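Long-range contacts in lipopolysaccharide export system protein LptH (Pseudomonas aeruginosa, PDB 4UU4), which binds lipopolysaccharide and is required for its passage from the inner to the outer membrane, possibly as part of a bridge across the periplasm: residues T83-P88 / G106-Y111; T114-V119 / D141-I146; G135-Y140 / G150-S155. One frame throughout, in Å; residues are numbered along the deposited sequence.

Contact 1: T83-P88 / G106-Y111; sequences TSVGKP and GLTIQY
The side chains of Gln110 and Thr83 lie side by side, pointing the same way, with Gln110 CG 3.9 Å from Thr83 OG1 and the flat carboxamide's nitrogen slightly farther from that hydroxyl. The peptides of Ser84 and Ile109 exchange two hydrogen bonds, Ser84 N to Ile109 O at 2.8 Å and Ile109 N to Ser84 O at 2.9 Å. The second is almost straight at hydrogen (175°). Thr83 CA adds a CH···O contact to Ile109 O.

In the beta-jellyroll of LptH these strands are part of one long antiparallel ribbon that bends from one sheet into the other. Residues 86-88, with a cis peptide before Pro88, turn the chain from strand 81-85 into 89-93; Leu107 and Thr108 turn the partner and form a classic beta bulge opposite Ile121. At this corner Pro88 CB packs 4.2 Å from Leu107 CD1. The same Pro88 CB comes within 3.6 Å of Gly106 O.

Thr83, Val85, Thr108 and Gln110 share one face of the sheet. With CG2 set opposite the backbone N in both threonines, Thr83 CG2 meets Thr108 CG2 at 4.0 Å, while Thr108 OG1 faces Val85 CG2. Beta-branched residues suit extended strands, and Gln110 brings a polar end to this partly exposed face. Ser84 and Ile109 point to the buried face, where Ile109 packs on Leu64, Ala89 and Tyr91. Small enough for that interior, Ser84 has its hydroxyl satisfied by Thr65 O.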
ATOM      1  N   THR A  83       0.753  -7.391  -2.202  1.00 29.19           N
ATOM      2  CA  THR A  83      -0.595  -6.950  -2.543  1.00 25.45           C
ATOM      3  C   THR A  83      -1.575  -7.240  -1.412  1.00 26.85           C
ATOM      4  O   THR A  83      -1.740  -8.388  -1.009  1.00 26.18           O
ATOM      5  CB  THR A  83      -1.108  -7.617  -3.829  1.00 24.57           C
ATOM      6  OG1 THR A  83      -0.167  -7.410  -4.886  1.00 35.05           O
ATOM      7  CG2 THR A  83      -2.448  -7.031  -4.231  1.00 24.53           C
ATOM      8  N   SER A  84      -2.222  -6.192  -0.909  1.00 27.80           N
ATOM      9  CA  SER A  84      -3.235  -6.323   0.133  1.00 29.22           C
ATOM     10  C   SER A  84      -4.639  -5.987  -0.370  1.00 38.03           C
ATOM     11  O   SER A  84      -4.826  -5.095  -1.207  1.00 40.83           O
ATOM     12  CB  SER A  84      -2.891  -5.441   1.335  1.00 33.86           C
ATOM     13  OG  SER A  84      -3.851  -5.589   2.368  1.00 39.87           O
ATOM     14  N   VAL A  85      -5.619  -6.714   0.163  1.00 37.57           N
ATOM     15  CA  VAL A  85      -7.028  -6.501  -0.154  1.00 29.81           C
ATOM     16  C   VAL A  85      -7.863  -6.510   1.126  1.00 28.77           C
ATOM     17  O   VAL A  85      -7.777  -7.450   1.934  1.00 36.19           O
ATOM     18  CB  VAL A  85      -7.562  -7.591  -1.111  1.00 31.93           C
ATOM     19  CG1 VAL A  85      -9.084  -7.604  -1.116  1.00 32.79           C
ATOM     20  CG2 VAL A  85      -7.002  -7.397  -2.518  1.00 27.85           C
ATOM     21  N   GLY A  86      -8.659  -5.456   1.301  1.00 34.21           N
ATOM     22  CA  GLY A  86      -9.536  -5.308   2.453  1.00 39.83           C
ATOM     23  C   GLY A  86     -10.719  -4.393   2.162  1.00 27.16           C
ATOM     24  O   GLY A  86     -11.031  -4.129   1.000  1.00 20.75           O
ATOM     25  N   LYS A  87     -11.385  -3.917   3.215  1.00 18.43           N
ATOM     26  CA  LYS A  87     -12.489  -2.965   3.064  1.00 23.61           C
ATOM     27  C   LYS A  87     -12.368  -1.739   3.978  1.00 26.48           C
ATOM     28  O   LYS A  87     -13.145  -1.595   4.922  1.00 19.43           O
ATOM     29  CB  LYS A  87     -13.834  -3.644   3.350  1.00 32.48           C
ATOM     30  CG  LYS A  87     -13.915  -5.133   3.039  1.00 41.48           C
ATOM     31  CD  LYS A  87     -14.358  -5.393   1.611  1.00 47.55           C
ATOM     32  CE  LYS A  87     -14.750  -6.849   1.422  1.00 60.52           C
ATOM     33  NZ  LYS A  87     -15.264  -7.121   0.053  1.00 69.33           N
ATOM     34  N   PRO A  88     -11.405  -0.840   3.701  1.00 24.15           N
ATOM     35  CA  PRO A  88     -10.380  -0.998   2.667  1.00 19.78           C
ATOM     36  C   PRO A  88      -9.084  -1.545   3.246  1.00 19.40           C
ATOM     37  O   PRO A  88      -8.947  -1.718   4.459  1.00 18.40           O
ATOM     38  CB  PRO A  88     -10.156   0.445   2.218  1.00 21.29           C
ATOM     39  CG  PRO A  88     -10.303   1.217   3.480  1.00 18.07           C
ATOM     40  CD  PRO A  88     -11.423   0.534   4.231  1.00 20.44           C
ATOM     41  N   GLY A 106      -7.154   2.016   0.268  1.00 39.54           N
ATOM     42  CA  GLY A 106      -7.586   1.579  -1.047  1.00 33.62           C
ATOM     43  C   GLY A 106      -8.177   0.193  -1.004  1.00 28.79           C
ATOM     44  O   GLY A 106      -7.761  -0.619  -0.195  1.00 36.06           O
ATOM     45  N   LEU A 107      -9.152  -0.074  -1.867  1.00 24.28           N
ATOM     46  CA  LEU A 107      -9.698  -1.418  -1.983  1.00 25.59           C
ATOM     47  C   LEU A 107      -8.598  -2.421  -2.322  1.00 25.92           C
ATOM     48  O   LEU A 107      -8.531  -3.489  -1.720  1.00 30.30           O
ATOM     49  CB  LEU A 107     -10.837  -1.466  -3.000  1.00 25.88           C
ATOM     50  CG  LEU A 107     -12.233  -1.578  -2.377  1.00 24.85           C
ATOM     51  CD1 LEU A 107     -12.381  -0.614  -1.214  1.00 18.99           C
ATOM     52  CD2 LEU A 107     -13.328  -1.339  -3.414  1.00 32.20           C
ATOM     53  N   THR A 108      -7.724  -2.075  -3.265  1.00 26.21           N
ATOM     54  CA  THR A 108      -6.526  -2.885  -3.491  1.00 27.95           C
ATOM     55  C   THR A 108      -5.271  -2.034  -3.317  1.00 30.00           C
ATOM     56  O   THR A 108      -5.196  -0.926  -3.836  1.00 38.80           O
ATOM     57  CB  THR A 108      -6.527  -3.550  -4.886  1.00 28.63           C
ATOM     58  OG1 THR A 108      -7.661  -4.415  -5.005  1.00 47.55           O
ATOM     59  CG2 THR A 108      -5.259  -4.361  -5.103  1.00 24.74           C
ATOM     60  N   ILE A 109      -4.290  -2.537  -2.572  1.00 25.27           N
ATOM     61  CA  ILE A 109      -3.025  -1.814  -2.440  1.00 23.04           C
ATOM     62  C   ILE A 109      -1.854  -2.701  -2.841  1.00 26.27           C
ATOM     63  O   ILE A 109      -1.732  -3.812  -2.359  1.00 27.28           O
ATOM     64  CB  ILE A 109      -2.795  -1.311  -1.000  1.00 21.11           C
ATOM     65  CG1 ILE A 109      -3.861  -0.291  -0.593  1.00 23.06           C
ATOM     66  CG2 ILE A 109      -1.410  -0.687  -0.866  1.00 22.18           C
ATOM     67  CD1 ILE A 109      -3.683   0.230   0.822  1.00 17.75           C
ATOM     68  N   GLN A 110      -0.994  -2.221  -3.728  1.00 30.35           N
ATOM     69  CA  GLN A 110       0.207  -2.975  -4.065  1.00 26.89           C
ATOM     70  C   GLN A 110       1.442  -2.224  -3.600  1.00 33.09           C
ATOM     71  O   GLN A 110       1.618  -1.053  -3.925  1.00 41.44           O
ATOM     72  CB  GLN A 110       0.292  -3.206  -5.566  1.00 26.58           C
ATOM     73  CG  GLN A 110      -0.934  -3.853  -6.154  1.00 29.39           C
ATOM     74  CD  GLN A 110      -0.898  -3.863  -7.665  1.00 33.70           C
ATOM     75  OE1 GLN A 110      -1.201  -2.858  -8.309  1.00 43.51           O
ATOM     76  NE2 GLN A 110      -0.526  -4.999  -8.242  1.00 35.98           N
ATOM     77  N   TYR A 111       2.293  -2.898  -2.838  1.00 24.39           N
ATOM     78  CA  TYR A 111       3.540  -2.305  -2.384  1.00 28.12           C
ATOM     79  C   TYR A 111       4.702  -2.924  -3.147  1.00 27.99           C
ATOM     80  O   TYR A 111       5.205  -3.993  -2.790  1.00 38.28           O
ATOM     81  CB  TYR A 111       3.705  -2.459  -0.865  1.00 27.01           C
ATOM     82  CG  TYR A 111       5.026  -1.952  -0.320  1.00 31.13           C
ATOM     83  CD1 TYR A 111       5.620  -0.800  -0.824  1.00 30.69           C
ATOM     84  CD2 TYR A 111       5.673  -2.621   0.710  1.00 38.18           C
ATOM     85  CE1 TYR A 111       6.825  -0.340  -0.327  1.00 34.18           C
ATOM     86  CE2 TYR A 111       6.874  -2.168   1.214  1.00 44.52           C
ATOM     87  CZ  TYR A 111       7.445  -1.028   0.696  1.00 39.72           C
ATOM     88  OH  TYR A 111       8.644  -0.587   1.205  1.00 43.26           O
TER

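Contact 2: T114-V119 / D141-I146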
ATOM      1  N   THR A 114      10.699  -3.381  -4.347  1.00 48.23           N
ATOM      2  CA  THR A 114      11.886  -3.118  -5.160  1.00 47.33           C
ATOM      3  C   THR A 114      11.819  -1.743  -5.827  1.00 48.12           C
ATOM      4  O   THR A 114      12.833  -1.066  -5.983  1.00 49.31           O
ATOM      5  CB  THR A 114      12.076  -4.181  -6.256  1.00 51.09           C
ATOM      6  OG1 THR A 114      10.803  -4.513  -6.823  1.00 60.60           O
ATOM      7  CG2 THR A 114      12.701  -5.442  -5.681  1.00 52.05           C
ATOM      8  N   GLN A 115      10.613  -1.330  -6.201  1.00 45.75           N
ATOM      9  CA  GLN A 115      10.416  -0.099  -6.958  1.00 46.38           C
ATOM     10  C   GLN A 115      10.227   1.138  -6.075  1.00 42.25           C
ATOM     11  O   GLN A 115      10.266   2.263  -6.573  1.00 43.59           O
ATOM     12  CB  GLN A 115       9.189  -0.246  -7.862  1.00 52.81           C
ATOM     13  CG  GLN A 115       8.994  -1.649  -8.414  1.00 64.52           C
ATOM     14  CD  GLN A 115       9.394  -1.754  -9.866  1.00 68.35           C
ATOM     15  OE1 GLN A 115       8.903  -0.998 -10.709  1.00 66.18           O
ATOM     16  NE2 GLN A 115      10.328  -2.664 -10.165  1.00 70.85           N
ATOM     17  N   ASN A 116      10.024   0.927  -4.777  1.00 36.37           N
ATOM     18  CA  ASN A 116       9.553   1.978  -3.872  1.00 42.13           C
ATOM     19  C   ASN A 116       8.263   2.621  -4.386  1.00 39.97           C
ATOM     20  O   ASN A 116       8.180   3.846  -4.527  1.00 45.45           O
ATOM     21  CB  ASN A 116      10.621   3.055  -3.637  1.00 46.02           C
ATOM     22  CG  ASN A 116      11.821   2.536  -2.869  1.00 48.10           C
ATOM     23  OD1 ASN A 116      11.701   1.648  -2.025  1.00 55.46           O
ATOM     24  ND2 ASN A 116      12.991   3.097  -3.158  1.00 50.39           N
ATOM     25  N   ARG A 117       7.268   1.788  -4.680  1.00 32.92           N
ATOM     26  CA  ARG A 117       6.009   2.270  -5.236  1.00 28.34           C
ATOM     27  C   ARG A 117       4.796   1.612  -4.599  1.00 24.97           C
ATOM     28  O   ARG A 117       4.708   0.390  -4.506  1.00 27.78           O
ATOM     29  CB  ARG A 117       5.978   2.070  -6.753  1.00 34.04           C
ATOM     30  CG  ARG A 117       5.903   3.368  -7.537  1.00 42.19           C
ATOM     31  CD  ARG A 117       6.456   3.208  -8.941  1.00 50.41           C
ATOM     32  NE  ARG A 117       7.053   4.449  -9.432  1.00 67.36           N
ATOM     33  CZ  ARG A 117       8.288   4.848  -9.141  1.00 69.69           C
ATOM     34  NH1 ARG A 117       9.056   4.106  -8.354  1.00 66.58           N
ATOM     35  NH2 ARG A 117       8.758   5.988  -9.630  1.00 76.72           N
ATOM     36  N   VAL A 118       3.855   2.435  -4.157  1.00 27.05           N
ATOM     37  CA  VAL A 118       2.623   1.933  -3.566  1.00 27.33           C
ATOM     38  C   VAL A 118       1.418   2.396  -4.375  1.00 26.17           C
ATOM     39  O   VAL A 118       1.072   3.575  -4.358  1.00 36.29           O
ATOM     40  CB  VAL A 118       2.455   2.415  -2.114  1.00 26.28           C
ATOM     41  CG1 VAL A 118       1.290   1.705  -1.462  1.00 22.90           C
ATOM     42  CG2 VAL A 118       3.729   2.177  -1.325  1.00 26.04           C
ATOM     43  N   VAL A 119       0.774   1.471  -5.081  1.00 25.52           N
ATOM     44  CA  VAL A 119      -0.394   1.832  -5.880  1.00 26.91           C
ATOM     45  C   VAL A 119      -1.718   1.423  -5.230  1.00 28.06           C
ATOM     46  O   VAL A 119      -1.954   0.255  -4.925  1.00 26.86           O
ATOM     47  CB  VAL A 119      -0.295   1.322  -7.337  1.00 28.45           C
ATOM     48  CG1 VAL A 119       0.176  -0.115  -7.367  1.00 35.68           C
ATOM     49  CG2 VAL A 119      -1.628   1.475  -8.053  1.00 24.45           C
ATOM     50  N   ASP A 141       5.302   7.137  -4.707  1.00 31.06           N
ATOM     51  CA  ASP A 141       6.732   6.910  -4.566  1.00 35.11           C
ATOM     52  C   ASP A 141       7.110   7.208  -3.121  1.00 37.74           C
ATOM     53  O   ASP A 141       6.923   8.321  -2.646  1.00 40.67           O
ATOM     54  CB  ASP A 141       7.505   7.818  -5.526  1.00 38.07           C
ATOM     55  CG  ASP A 141       8.987   7.485  -5.592  1.00 51.11           C
ATOM     56  OD1 ASP A 141       9.630   7.356  -4.529  1.00 50.30           O
ATOM     57  OD2 ASP A 141       9.511   7.354  -6.718  1.00 53.62           O
ATOM     58  N   THR A 142       7.633   6.208  -2.421  1.00 36.59           N
ATOM     59  CA  THR A 142       7.997   6.373  -1.018  1.00 40.79           C
ATOM     60  C   THR A 142       9.370   7.022  -0.857  1.00 51.56           C
ATOM     61  O   THR A 142       9.725   7.480   0.231  1.00 58.96           O
ATOM     62  CB  THR A 142       7.996   5.024  -0.271  1.00 48.73           C
ATOM     63  OG1 THR A 142       8.970   4.151  -0.856  1.00 50.66           O
ATOM     64  CG2 THR A 142       6.623   4.370  -0.341  1.00 46.98           C
ATOM     65  N   GLN A 143      10.140   7.055  -1.941  1.00 55.07           N
ATOM     66  CA  GLN A 143      11.479   7.634  -1.912  1.00 63.01           C
ATOM     67  C   GLN A 143      11.432   9.106  -2.293  1.00 73.42           C
ATOM     68  O   GLN A 143      11.797   9.971  -1.501  1.00 84.52           O
ATOM     69  CB  GLN A 143      12.424   6.885  -2.855  1.00 74.71           C
ATOM     70  CG  GLN A 143      13.892   7.252  -2.673  1.00 87.39           C
ATOM     71  CD  GLN A 143      14.674   7.208  -3.973  1.00 95.70           C
ATOM     72  OE1 GLN A 143      14.094   7.109  -5.053  1.00 99.31           O
ATOM     73  NE2 GLN A 143      15.999   7.286  -3.875  1.00 97.49           N
ATOM     74  N   ARG A 144      10.976   9.383  -3.510  1.00 61.27           N
ATOM     75  CA  ARG A 144      10.854  10.754  -3.988  1.00 59.70           C
ATOM     76  C   ARG A 144       9.707  11.463  -3.275  1.00 50.96           C
ATOM     77  O   ARG A 144       9.589  12.685  -3.337  1.00 53.77           O
ATOM     78  CB  ARG A 144      10.625  10.774  -5.501  1.00 53.28           C
ATOM     79  CG  ARG A 144      11.616   9.933  -6.294  1.00 67.00           C
ATOM     80  CD  ARG A 144      11.281   9.922  -7.783  1.00 68.54           C
ATOM     81  NE  ARG A 144      11.456  11.239  -8.391  1.00 75.57           N
ATOM     82  CZ  ARG A 144      11.189  11.520  -9.662  1.00 79.08           C
ATOM     83  NH1 ARG A 144      10.731  10.574 -10.473  1.00 79.77           N
ATOM     84  NH2 ARG A 144      11.379  12.750 -10.124  1.00 82.38           N
ATOM     85  N   GLN A 145       8.874  10.684  -2.588  1.00 46.31           N
ATOM     86  CA  GLN A 145       7.674  11.194  -1.925  1.00 50.09           C
ATOM     87  C   GLN A 145       6.745  11.919  -2.902  1.00 52.18           C
ATOM     88  O   GLN A 145       6.181  12.967  -2.588  1.00 57.32           O
ATOM     89  CB  GLN A 145       8.028  12.075  -0.720  1.00 51.87           C
ATOM     90  CG  GLN A 145       8.652  11.307   0.439  1.00 55.38           C
ATOM     91  CD  GLN A 145       8.929  12.184   1.645  1.00 66.64           C
ATOM     92  OE1 GLN A 145       8.120  13.038   2.009  1.00 69.72           O
ATOM     93  NE2 GLN A 145      10.082  11.976   2.273  1.00 67.33           N
ATOM     94  N   ILE A 146       6.598  11.344  -4.093  1.00 47.65           N
ATOM     95  CA  ILE A 146       5.720  11.895  -5.118  1.00 45.50           C
ATOM     96  C   ILE A 146       4.387  11.154  -5.165  1.00 41.60           C
ATOM     97  O   ILE A 146       4.347   9.931  -5.261  1.00 41.23           O
ATOM     98  CB  ILE A 146       6.383  11.870  -6.516  1.00 49.12           C
ATOM     99  CG1 ILE A 146       7.690  12.670  -6.498  1.00 57.50           C
ATOM    100  CG2 ILE A 146       5.432  12.424  -7.573  1.00 45.77           C
ATOM    101  CD1 ILE A 146       8.340  12.842  -7.859  1.00 52.90           C
TER
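Asn116 and Thr142 are joined by the backbone hydrogen bond across the contact, Thr142 N to Asn116 O at 3.2 Å. Next to it, Asp141 CA directs a CH···O contact at the same oxygen.

The charged pair is Arg117 with Asp141, non-hydrogen-bonded partners whose side chains share one face of the sheet. Asp141 OD2 lies 3.3 Å from Arg117 NH2, but the carboxylate sits over a face of the guanidinium and no N-H points at it. This salt bridge therefore rests on charge alone. The other oxygen serves the loop: Asp141 OD1 accepts from Gln143 N at 2.7 Å and Arg144 N at 2.6 Å. With CG opposite the backbone N (chi1 -171°), the carboxylate swings forward over the peptides that follow. Those two donors would further stabilise its negative charge.

Apolar and van der Waals contacts complete the join. Asn116 CB touches Thr142 OG1, the two side chains crossing at about a right angle, and Asn116 ND2 lies 3.8 Å from Gln143 CB. On the inner side Thr142 CG2 meets Val118 CG2, also at 3.8 Å; both side chains pack on Tyr91 too.

Two turn motifs thus stand side by side. Asn116, whose type often takes the left-handed conformation it has here, forms with Arg117 a G1 beta bulge opposite Phe112, closing the hairpin of strands 109-112 and 117-121. Asp141, short enough to reach its own loop, makes the Asx turn that starts the connection from strand 137-141 to 147-150.

Contact 3: G135-Y140 / G150-S155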
ATOM      1  N   GLY A 135      -9.109   9.594  -5.137  1.00 21.54           N
ATOM      2  CA  GLY A 135      -9.073   9.287  -6.555  1.00 22.70           C
ATOM      3  C   GLY A 135      -9.377   7.835  -6.864  1.00 28.68           C
ATOM      4  O   GLY A 135      -9.467   6.997  -5.964  1.00 32.24           O
ATOM      5  N   GLU A 136      -9.549   7.542  -8.148  1.00 23.88           N
ATOM      6  CA  GLU A 136      -9.770   6.180  -8.609  1.00 27.35           C
ATOM      7  C   GLU A 136      -8.493   5.372  -8.425  1.00 30.93           C
ATOM      8  O   GLU A 136      -8.535   4.175  -8.128  1.00 32.53           O
ATOM      9  CB  GLU A 136     -10.178   6.172 -10.084  1.00 26.44           C
ATOM     10  CG  GLU A 136     -11.568   5.624 -10.352  1.00 33.62           C
ATOM     11  CD  GLU A 136     -11.875   5.528 -11.835  1.00 37.17           C
ATOM     12  OE1 GLU A 136     -10.926   5.311 -12.618  1.00 35.45           O
ATOM     13  OE2 GLU A 136     -13.059   5.675 -12.218  1.00 40.69           O
ATOM     14  N   LYS A 137      -7.356   6.036  -8.604  1.00 28.90           N
ATOM     15  CA  LYS A 137      -6.063   5.377  -8.494  1.00 23.70           C
ATOM     16  C   LYS A 137      -4.954   6.336  -8.064  1.00 30.06           C
ATOM     17  O   LYS A 137      -4.759   7.392  -8.669  1.00 30.42           O
ATOM     18  CB  LYS A 137      -5.707   4.709  -9.823  1.00 30.71           C
ATOM     19  CG  LYS A 137      -4.285   4.189  -9.898  1.00 26.06           C
ATOM     20  CD  LYS A 137      -4.002   3.556 -11.241  1.00 28.80           C
ATOM     21  CE  LYS A 137      -2.526   3.251 -11.396  1.00 29.83           C
ATOM     22  NZ  LYS A 137      -2.248   2.323 -12.527  1.00 34.66           N
ATOM     23  N   ILE A 138      -4.226   5.963  -7.016  1.00 28.67           N
ATOM     24  CA  ILE A 138      -3.152   6.805  -6.501  1.00 28.47           C
ATOM     25  C   ILE A 138      -1.824   6.060  -6.411  1.00 26.48           C
ATOM     26  O   ILE A 138      -1.713   5.060  -5.721  1.00 23.41           O
ATOM     27  CB  ILE A 138      -3.493   7.375  -5.111  1.00 24.47           C
ATOM     28  CG1 ILE A 138      -4.690   8.318  -5.196  1.00 23.92           C
ATOM     29  CG2 ILE A 138      -2.301   8.110  -4.538  1.00 27.23           C
ATOM     30  CD1 ILE A 138      -5.039   8.970  -3.881  1.00 24.07           C
ATOM     31  N   VAL A 139      -0.815   6.561  -7.112  1.00 27.90           N
ATOM     32  CA  VAL A 139       0.506   5.955  -7.073  1.00 26.62           C
ATOM     33  C   VAL A 139       1.425   6.762  -6.158  1.00 28.14           C
ATOM     34  O   VAL A 139       1.485   7.982  -6.253  1.00 28.30           O
ATOM     35  CB  VAL A 139       1.108   5.853  -8.482  1.00 28.72           C
ATOM     36  CG1 VAL A 139       2.395   5.042  -8.452  1.00 28.92           C
ATOM     37  CG2 VAL A 139       0.103   5.223  -9.426  1.00 27.91           C
ATOM     38  N   TYR A 140       2.140   6.078  -5.272  1.00 24.82           N
ATOM     39  CA  TYR A 140       2.952   6.757  -4.269  1.00 25.95           C
ATOM     40  C   TYR A 140       4.404   6.283  -4.229  1.00 31.60           C
ATOM     41  O   TYR A 140       4.697   5.172  -3.781  1.00 29.39           O
ATOM     42  CB  TYR A 140       2.303   6.626  -2.888  1.00 24.15           C
ATOM     43  CG  TYR A 140       3.091   7.267  -1.769  1.00 34.10           C
ATOM     44  CD1 TYR A 140       3.552   8.570  -1.872  1.00 35.33           C
ATOM     45  CD2 TYR A 140       3.362   6.572  -0.602  1.00 38.80           C
ATOM     46  CE1 TYR A 140       4.269   9.157  -0.849  1.00 38.42           C
ATOM     47  CE2 TYR A 140       4.076   7.150   0.427  1.00 27.30           C
ATOM     48  CZ  TYR A 140       4.527   8.439   0.298  1.00 36.43           C
ATOM     49  OH  TYR A 140       5.243   9.013   1.326  1.00 39.28           O
ATOM     50  N   GLY A 150      -5.149   9.817 -10.237  1.00 31.02           N
ATOM     51  CA  GLY A 150      -5.809   9.782 -11.525  1.00 30.14           C
ATOM     52  C   GLY A 150      -6.781   8.633 -11.632  1.00 30.22           C
ATOM     53  O   GLY A 150      -7.241   8.110 -10.625  1.00 27.41           O
ATOM     54  N   ARG A 151      -7.094   8.240 -12.859  1.00 32.80           N
ATOM     55  CA  ARG A 151      -8.035   7.158 -13.087  1.00 35.78           C
ATOM     56  C   ARG A 151      -7.315   5.825 -13.181  1.00 38.98           C
ATOM     57  O   ARG A 151      -6.129   5.763 -13.504  1.00 39.44           O
ATOM     58  CB  ARG A 151      -8.839   7.401 -14.364  1.00 37.75           C
ATOM     59  CG  ARG A 151      -9.636   8.684 -14.356  1.00 35.19           C
ATOM     60  CD  ARG A 151     -10.829   8.571 -15.272  1.00 37.47           C
ATOM     61  NE  ARG A 151     -11.734   7.518 -14.829  1.00 36.35           N
ATOM     62  CZ  ARG A 151     -12.855   7.183 -15.455  1.00 38.58           C
ATOM     63  NH1 ARG A 151     -13.217   7.818 -16.558  1.00 41.29           N
ATOM     64  NH2 ARG A 151     -13.616   6.209 -14.973  1.00 38.02           N
ATOM     65  N   ALA A 152      -8.048   4.756 -12.899  1.00 38.90           N
ATOM     66  CA  ALA A 152      -7.497   3.414 -12.990  1.00 32.50           C
ATOM     67  C   ALA A 152      -7.612   2.900 -14.420  1.00 36.21           C
ATOM     68  O   ALA A 152      -8.622   2.315 -14.794  1.00 43.11           O
ATOM     69  CB  ALA A 152      -8.217   2.492 -12.028  1.00 30.74           C
ATOM     70  N   THR A 153      -6.581   3.128 -15.227  1.00 47.19           N
ATOM     71  CA  THR A 153      -6.593   2.672 -16.614  1.00 57.66           C
ATOM     72  C   THR A 153      -6.436   1.162 -16.725  1.00 54.09           C
ATOM     73  O   THR A 153      -5.326   0.639 -16.633  1.00 50.88           O
ATOM     74  CB  THR A 153      -5.459   3.309 -17.440  1.00 64.42           C
ATOM     75  OG1 THR A 153      -4.200   3.035 -16.810  1.00 74.64           O
ATOM     76  CG2 THR A 153      -5.648   4.817 -17.570  1.00 51.70           C
ATOM     77  N   GLY A 154      -7.546   0.468 -16.939  1.00 64.93           N
ATOM     78  CA  GLY A 154      -7.530  -0.964 -17.141  1.00 69.12           C
ATOM     79  C   GLY A 154      -7.530  -1.749 -15.844  1.00 77.44           C
ATOM     80  O   GLY A 154      -6.872  -2.779 -15.742  1.00 89.02           O
ATOM     81  N   SER A 155      -8.262  -1.252 -14.850  1.00 73.86           N
ATOM     82  CA  SER A 155      -8.430  -1.992 -13.604  1.00 75.22           C
ATOM     83  C   SER A 155      -9.911  -2.200 -13.267  1.00 83.29           C
ATOM     84  O   SER A 155     -10.246  -2.892 -12.307  1.00 87.22           O
ATOM     85  CB  SER A 155      -7.704  -1.295 -12.451  1.00 64.96           C
ATOM     86  OG  SER A 155      -6.363  -0.989 -12.794  1.00 70.55           O
TER
HETATM   87  O   HOH W   1      -9.941   9.532 -10.062  1.00 27.37           O
HETATM   88  O   HOH W   2     -11.040   4.040 -15.672  1.00 60.84           O
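Glu136 and Arg151 meet through a side-on salt bridge in which each carboxylate oxygen takes one nitrogen. Arg151 NH2 reaches Glu136 OE2 at 2.9 Å, on the syn lone pair, while Arg151 NE reaches Glu136 OE1 at 3.2 Å from above the carboxylate plane. The two flat groups are consequently not coplanar; their planes stand 58° apart. Conformation explains the grip. Glu136 is extended beyond CG, which carries its carboxylate out to Arg151 and Ala152. Arg151 points away overall, though its CB still touches Glu136, and the bend at chi3 (62°) brings NE and NH2 to the acid.

Glu136 OE1 has a second task: its anti lone pair accepts Ala152 N at 2.9 Å, fixing the backbone just beyond the arginine. A water donates to Ala152 O and, weakly, to Glu136 OE1, and OE2 also accepts from Arg161 N. Glutamate fits this place because its two oxygens can bind several donors at once, and the surrounding N-H groups and guanidinium would favour its negative charge.

Lys137 behaves differently. Its fully extended chain, CG opposite the backbone N (chi1 170°), lays aliphatic carbons against the neighbouring backbone: Lys137 CD is 3.8 Å from Arg151 O, and Lys137 CB is 4.0 Å from Ala152 CB. Lys137 N bonds to Gly150 O and Gly150 N to Lys137 O, each at 2.9 Å, an antiparallel hydrogen-bonded pair. Another water links Gly150 O to Glu136 N.

Beyond this pair segment 150-155 leaves the sheet for a type II turn, Ala152 to Ser155, with Gly154 at its third position. The chain turns a corner at Glu136 between strands 131-135 and 137-141, which lie in different sheets; 137-141 runs between 117-121 and 147-150, the outermost strand within this chain, with Val157 packing on Glu136 and Ala152.

Overall arrangement
All three contacts reach one antiparallel sheet of the jellyroll and follow its order: strands 81-85, 109-112, 117-121, 137-141 and 147-150; the corners in contacts 1 and 3 lead to the other sheet. Contacts 1 and 2 join where Gln110 O lies 2.9 Å from Val119 N, a probable hydrogen bond, with Tyr111 packed on Val118. Contacts 2 and 3 join by the same kind of probable bond, Val118 O to Tyr140 N at 2.9 Å, and by Val119 against Lys137. Contacts 1 and 3 do not touch; their nearest atoms are about 7 Å apart and their centres about 13 Å. Contact 1 is complete before contact 2 begins along the chain, whereas the segments of contacts 2 and 3 alternate.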